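Local coordinates for putative sugar phosphate isomerase (Acidithiobacillus ferrooxidans, PDB 3L2H), which is a cupin-family protein that probably binds a metal ion and may act as a sugar phosphate isomerase, its substrate and reaction being unknown, at residues Leu124-Arg137 with Arg140-Ile153. Residues are numbered along the deposited sequence; the frame is centred on the assembly and turned at random.
Sequences LDQDVVDYPNQHKR and RNNGEWNLVDMADI
Met150, a selenomethionine, lies across His135 in the tight turn between strands 126-131 and 136-141: its CB sits 3.8 Å from the centroid of the imidazole, squarely over one face, a CH-pi contact. With its chain extended beyond CG (chi2 174°), CE continues past the ring to Lys136 O and the CB of Asp130. His135 ND1 donates to Asp149 OD1 at 3.1 Å, approaching from above the carboxylate plane, while Asp149 OD2 accepts from Ala151 N in an Asx turn. A water joins Asp149 OD1 to Lys136 NZ. An alanine in place of Asp149 would be likely to leave His135 ND1 and Ala151 N without their acceptor and the imidazole freer to turn.

At the far end of this antiparallel meander, Arg140 bends at chi3 (48°) and grips Leu124 O end-on, through NH1 at 2.9 Å and NH2 at 3.1 Å, with the oxygen in the guanidinium plane. NH2 also forms a salt bridge with Glu68. Side-chain hydrogen bonds thus tie the 132-135 turn at one end and the loop that leads into strand 126-131 at the other, in a sheet that continues across the subunit interface, and Glu68 probably stabilises the charge of Arg140.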
loop_
_atom_site.group_PDB
_atom_site.type_symbol
_atom_site.label_atom_id
_atom_site.label_comp_id
_atom_site.label_asym_id
_atom_site.label_seq_id
_atom_site.Cartn_x
_atom_site.Cartn_y
_atom_site.Cartn_z
ATOM N N LEU B 124 5.886 -7.948 -3.846
ATOM C CA LEU B 124 4.617 -7.437 -3.332
ATOM C C LEU B 124 3.818 -8.570 -2.719
ATOM O O LEU B 124 3.950 -9.716 -3.116
ATOM C CB LEU B 124 3.782 -6.826 -4.443
ATOM C CG LEU B 124 4.404 -5.657 -5.149
ATOM C CD1 LEU B 124 3.508 -5.227 -6.372
ATOM C CD2 LEU B 124 4.669 -4.483 -4.129
ATOM N N ASP B 125 3.013 -8.226 -1.732
ATOM C CA ASP B 125 2.150 -9.189 -1.077
ATOM C C ASP B 125 1.077 -9.780 -2.008
ATOM O O ASP B 125 0.654 -10.908 -1.774
ATOM C CB ASP B 125 1.445 -8.543 0.102
ATOM C CG ASP B 125 2.354 -8.375 1.318
ATOM O OD1 ASP B 125 3.429 -8.975 1.391
ATOM O OD2 ASP B 125 1.927 -7.680 2.238
ATOM N N GLN B 126 0.641 -9.026 -3.003
ATOM C CA GLN B 126 -0.315 -9.495 -4.002
ATOM C C GLN B 126 0.202 -9.311 -5.443
ATOM O O GLN B 126 0.687 -8.240 -5.821
ATOM C CB GLN B 126 -1.653 -8.764 -3.888
ATOM C CG GLN B 126 -2.431 -8.996 -2.560
ATOM C CD GLN B 126 -3.803 -8.264 -2.546
ATOM O OE1 GLN B 126 -3.853 -7.137 -2.083
ATOM N NE2 GLN B 126 -4.901 -8.895 -3.122
ATOM N N ASP B 127 -0.022 -10.324 -6.264
ATOM C CA ASP B 127 0.314 -10.233 -7.687
ATOM C C ASP B 127 -0.545 -11.241 -8.421
ATOM O O ASP B 127 -1.178 -12.127 -7.821
ATOM C CB ASP B 127 1.814 -10.509 -7.884
ATOM C CG ASP B 127 2.364 -10.080 -9.257
ATOM O OD1 ASP B 127 1.721 -9.299 -9.995
ATOM O OD2 ASP B 127 3.490 -10.567 -9.555
ATOM N N VAL B 128 -0.578 -11.091 -9.726
ATOM C CA VAL B 128 -1.243 -12.005 -10.616
ATOM C C VAL B 128 -0.217 -12.253 -11.710
ATOM O O VAL B 128 0.399 -11.300 -12.213
ATOM C CB VAL B 128 -2.538 -11.445 -11.185
ATOM C CG1 VAL B 128 -3.173 -12.486 -12.155
ATOM C CG2 VAL B 128 -3.515 -11.037 -10.059
ATOM N N VAL B 129 0.026 -13.511 -12.033
ATOM C CA VAL B 129 1.002 -13.829 -13.051
ATOM C C VAL B 129 0.391 -14.765 -14.057
ATOM O O VAL B 129 -0.182 -15.792 -13.670
ATOM C CB VAL B 129 2.251 -14.476 -12.467
ATOM C CG1 VAL B 129 3.302 -14.727 -13.614
ATOM C CG2 VAL B 129 2.818 -13.636 -11.310
ATOM N N ASP B 130 0.532 -14.441 -15.344
ATOM C CA ASP B 130 0.020 -15.286 -16.401
ATOM C C ASP B 130 1.137 -16.112 -16.986
ATOM O O ASP B 130 2.240 -15.610 -17.182
ATOM C CB ASP B 130 -0.617 -14.492 -17.514
ATOM C CG ASP B 130 -1.972 -13.947 -17.130
ATOM O OD1 ASP B 130 -2.610 -14.578 -16.261
ATOM O OD2 ASP B 130 -2.355 -12.860 -17.623
ATOM N N TYR B 131 0.840 -17.394 -17.209
ATOM C CA TYR B 131 1.737 -18.301 -17.932
ATOM C C TYR B 131 1.044 -18.714 -19.227
ATOM O O TYR B 131 0.434 -19.787 -19.306
ATOM C CB TYR B 131 2.098 -19.497 -17.064
ATOM C CG TYR B 131 2.776 -19.122 -15.779
ATOM C CD1 TYR B 131 4.101 -18.748 -15.753
ATOM C CD2 TYR B 131 2.077 -19.126 -14.592
ATOM C CE1 TYR B 131 4.733 -18.410 -14.585
ATOM C CE2 TYR B 131 2.693 -18.772 -13.400
ATOM C CZ TYR B 131 4.020 -18.441 -13.400
ATOM O OH TYR B 131 4.628 -18.076 -12.213
ATOM N N PRO B 132 1.122 -17.861 -20.248
ATOM C CA PRO B 132 0.272 -18.121 -21.426
ATOM C C PRO B 132 0.511 -19.486 -22.103
ATOM O O PRO B 132 -0.450 -20.078 -22.609
ATOM C CB PRO B 132 0.599 -16.972 -22.375
ATOM C CG PRO B 132 1.218 -15.862 -21.493
ATOM C CD PRO B 132 1.864 -16.576 -20.332
ATOM N N ASN B 133 1.740 -19.991 -22.091
ATOM C CA ASN B 133 2.048 -21.252 -22.788
ATOM C C ASN B 133 1.534 -22.457 -22.032
ATOM O O ASN B 133 1.370 -23.539 -22.644
ATOM C CB ASN B 133 3.547 -21.410 -23.097
ATOM C CG ASN B 133 4.032 -20.391 -24.139
ATOM O OD1 ASN B 133 3.222 -19.801 -24.878
ATOM N ND2 ASN B 133 5.323 -20.180 -24.188
ATOM N N GLN B 134 1.230 -22.277 -20.754
ATOM C CA GLN B 134 0.622 -23.315 -19.977
ATOM C C GLN B 134 -0.906 -23.097 -19.807
ATOM O O GLN B 134 -1.526 -23.907 -19.183
ATOM C CB GLN B 134 1.277 -23.416 -18.584
ATOM C CG GLN B 134 2.830 -23.570 -18.642
ATOM C CD GLN B 134 3.270 -24.689 -19.532
ATOM O OE1 GLN B 134 2.631 -25.749 -19.571
ATOM N NE2 GLN B 134 4.344 -24.484 -20.279
ATOM N N HIS B 135 -1.465 -22.007 -20.327
ATOM C CA HIS B 135 -2.894 -21.712 -20.185
ATOM C C HIS B 135 -3.287 -21.594 -18.706
ATOM O O HIS B 135 -4.355 -22.065 -18.297
ATOM C CB HIS B 135 -3.710 -22.798 -20.917
ATOM C CG HIS B 135 -5.064 -22.375 -21.350
ATOM N ND1 HIS B 135 -6.218 -23.004 -20.907
ATOM C CD2 HIS B 135 -5.467 -21.386 -22.180
ATOM C CE1 HIS B 135 -7.265 -22.439 -21.489
ATOM N NE2 HIS B 135 -6.844 -21.437 -22.242
ATOM N N LYS B 136 -2.421 -20.959 -17.915
ATOM C CA LYS B 136 -2.660 -20.799 -16.483
ATOM C C LYS B 136 -2.461 -19.364 -15.990
ATOM O O LYS B 136 -1.598 -18.657 -16.467
ATOM C CB LYS B 136 -1.724 -21.725 -15.680
ATOM C CG LYS B 136 -2.048 -23.228 -15.842
ATOM C CD LYS B 136 -1.019 -24.043 -15.227
ATOM C CE LYS B 136 -1.084 -25.543 -15.684
ATOM N NZ LYS B 136 -2.462 -26.047 -15.760
ATOM N N ARG B 137 -3.248 -19.005 -14.988
ATOM C CA ARG B 137 -3.132 -17.743 -14.296
ATOM C C ARG B 137 -2.892 -18.075 -12.838
ATOM O O ARG B 137 -3.612 -18.897 -12.257
ATOM C CB ARG B 137 -4.400 -16.909 -14.436
ATOM C CG ARG B 137 -4.363 -15.603 -13.616
ATOM C CD ARG B 137 -5.415 -14.605 -14.082
ATOM N NE ARG B 137 -5.005 -13.973 -15.320
ATOM C CZ ARG B 137 -5.717 -13.050 -15.949
ATOM N NH1 ARG B 137 -6.878 -12.631 -15.437
ATOM N NH2 ARG B 137 -5.270 -12.520 -17.068
ATOM N N ARG B 140 -1.585 -14.657 -6.521
ATOM C CA ARG B 140 -0.826 -14.809 -5.298
ATOM C C ARG B 140 -1.239 -13.694 -4.348
ATOM O O ARG B 140 -1.123 -12.532 -4.666
ATOM C CB ARG B 140 0.676 -14.778 -5.559
ATOM C CG ARG B 140 1.459 -15.099 -4.295
ATOM C CD ARG B 140 2.990 -15.103 -4.522
ATOM N NE ARG B 140 3.491 -13.955 -5.233
ATOM C CZ ARG B 140 3.632 -12.755 -4.692
ATOM N NH1 ARG B 140 3.249 -12.541 -3.445
ATOM N NH2 ARG B 140 4.063 -11.741 -5.427
ATOM N N ASN B 141 -1.708 -14.098 -3.190
ATOM C CA ASN B 141 -2.340 -13.213 -2.212
ATOM C C ASN B 141 -1.836 -13.529 -0.828
ATOM O O ASN B 141 -2.374 -14.373 -0.136
ATOM C CB ASN B 141 -3.878 -13.350 -2.330
ATOM C CG ASN B 141 -4.400 -12.707 -3.633
ATOM O OD1 ASN B 141 -4.142 -11.503 -3.872
ATOM N ND2 ASN B 141 -5.076 -13.471 -4.472
ATOM N N ASN B 142 -0.809 -12.781 -0.415
ATOM C CA ASN B 142 -0.172 -13.032 0.875
ATOM C C ASN B 142 -0.005 -14.504 1.233
ATOM O O ASN B 142 -0.548 -14.972 2.242
ATOM C CB ASN B 142 -1.018 -12.438 1.989
ATOM C CG ASN B 142 -0.869 -10.947 2.077
ATOM O OD1 ASN B 142 -0.087 -10.468 2.914
ATOM N ND2 ASN B 142 -1.537 -10.215 1.219
ATOM N N GLY B 143 0.671 -15.312 0.471
ATOM C CA GLY B 143 0.732 -16.682 1.077
ATOM C C GLY B 143 -0.351 -17.667 0.644
ATOM O O GLY B 143 -0.184 -18.864 0.854
ATOM N N GLU B 144 -1.450 -17.168 0.078
ATOM C CA GLU B 144 -2.415 -17.997 -0.594
ATOM C C GLU B 144 -2.015 -17.991 -2.074
ATOM O O GLU B 144 -2.074 -16.941 -2.715
ATOM C CB GLU B 144 -3.835 -17.462 -0.412
ATOM C CG GLU B 144 -4.352 -17.574 1.015
ATOM C CD GLU B 144 -4.308 -19.008 1.489
ATOM O OE1 GLU B 144 -4.909 -19.875 0.813
ATOM O OE2 GLU B 144 -3.643 -19.263 2.513
ATOM N N TRP B 145 -1.574 -19.131 -2.607
ATOM C CA TRP B 145 -1.227 -19.215 -4.030
ATOM C C TRP B 145 -2.324 -20.028 -4.705
ATOM O O TRP B 145 -2.616 -21.160 -4.267
ATOM C CB TRP B 145 0.108 -19.901 -4.270
ATOM C CG TRP B 145 1.316 -19.217 -3.721
ATOM C CD1 TRP B 145 1.504 -18.772 -2.461
ATOM C CD2 TRP B 145 2.513 -18.954 -4.427
ATOM N NE1 TRP B 145 2.768 -18.238 -2.325
ATOM C CE2 TRP B 145 3.409 -18.329 -3.521
ATOM C CE3 TRP B 145 2.929 -19.204 -5.721
ATOM C CZ2 TRP B 145 4.682 -17.942 -3.872
ATOM C CZ3 TRP B 145 4.236 -18.792 -6.092
ATOM C CH2 TRP B 145 5.083 -18.178 -5.162
ATOM N N ASN B 146 -2.964 -19.437 -5.714
ATOM C CA ASN B 146 -4.102 -20.061 -6.379
ATOM C C ASN B 146 -3.832 -20.132 -7.897
ATOM O O ASN B 146 -3.737 -19.114 -8.530
ATOM C CB ASN B 146 -5.417 -19.283 -6.163
ATOM C CG ASN B 146 -6.004 -19.365 -4.770
ATOM O OD1 ASN B 146 -7.034 -18.676 -4.520
ATOM N ND2 ASN B 146 -5.431 -20.189 -3.865
ATOM N N LEU B 147 -3.696 -21.340 -8.456
ATOM C CA LEU B 147 -3.394 -21.537 -9.875
ATOM C C LEU B 147 -4.675 -22.035 -10.563
ATOM O O LEU B 147 -5.270 -23.017 -10.126
ATOM C CB LEU B 147 -2.263 -22.523 -10.049
ATOM C CG LEU B 147 -1.582 -22.659 -11.416
ATOM C CD1 LEU B 147 -0.819 -21.378 -11.820
ATOM C CD2 LEU B 147 -0.674 -23.890 -11.370
ATOM N N VAL B 148 -5.051 -21.365 -11.646
ATOM C CA VAL B 148 -6.316 -21.585 -12.320
ATOM C C VAL B 148 -6.125 -21.703 -13.808
ATOM O O VAL B 148 -5.387 -20.940 -14.405
ATOM C CB VAL B 148 -7.313 -20.444 -12.028
ATOM C CG1 VAL B 148 -8.666 -20.738 -12.658
ATOM C CG2 VAL B 148 -7.469 -20.237 -10.495
ATOM N N ASP B 149 -6.722 -22.727 -14.404
ATOM C CA ASP B 149 -6.677 -22.847 -15.858
ATOM C C ASP B 149 -7.414 -21.660 -16.462
ATOM O O ASP B 149 -8.443 -21.253 -15.976
ATOM C CB ASP B 149 -7.346 -24.124 -16.339
ATOM C CG ASP B 149 -7.280 -24.277 -17.877
ATOM O OD1 ASP B 149 -6.242 -24.759 -18.367
ATOM O OD2 ASP B 149 -8.292 -23.957 -18.577
HETATM N N MSE B 150 -6.911 -21.119 -17.556
HETATM C CA MSE B 150 -7.488 -19.886 -18.051
HETATM C C MSE B 150 -8.942 -20.041 -18.532
HETATM O O MSE B 150 -9.728 -19.091 -18.439
HETATM C CB MSE B 150 -6.581 -19.294 -19.139
HETATM C CG MSE B 150 -5.339 -18.540 -18.573
HETATM SE SE MSE B 150 -4.244 -18.034 -20.119
HETATM C CE MSE B 150 -2.905 -17.013 -19.132
ATOM N N ALA B 151 -9.324 -21.219 -18.993
ATOM C CA ALA B 151 -10.680 -21.464 -19.413
ATOM C C ALA B 151 -11.685 -21.497 -18.260
ATOM O O ALA B 151 -12.888 -21.401 -18.497
ATOM C CB ALA B 151 -10.763 -22.798 -20.231
ATOM N N ASP B 152 -11.185 -21.626 -17.022
ATOM C CA ASP B 152 -12.022 -21.705 -15.824
ATOM C C ASP B 152 -12.229 -20.345 -15.159
ATOM O O ASP B 152 -12.740 -20.260 -14.023
ATOM C CB ASP B 152 -11.403 -22.681 -14.829
ATOM C CG ASP B 152 -11.413 -24.104 -15.338
ATOM O OD1 ASP B 152 -12.333 -24.418 -16.144
ATOM O OD2 ASP B 152 -10.547 -24.894 -14.903
ATOM N N ILE B 153 -11.832 -19.281 -15.858
ATOM C CA ILE B 153 -11.939 -17.950 -15.309
ATOM C C ILE B 153 -13.072 -17.215 -16.016
ATOM O O ILE B 153 -13.039 -17.008 -17.234
ATOM C CB ILE B 153 -10.630 -17.155 -15.450
ATOM C CG1 ILE B 153 -9.470 -17.903 -14.800
ATOM C CG2 ILE B 153 -10.757 -15.743 -14.849
ATOM C CD1 ILE B 153 -8.103 -17.265 -15.208
HETATM O O HOH W 1 -1.256 -7.380 1.700
HETATM O O HOH W 2 -3.356 -10.936 -6.409
HETATM O O HOH W 3 4.890 -12.319 -8.175
HETATM O O HOH W 4 -3.729 -25.439 -18.035
#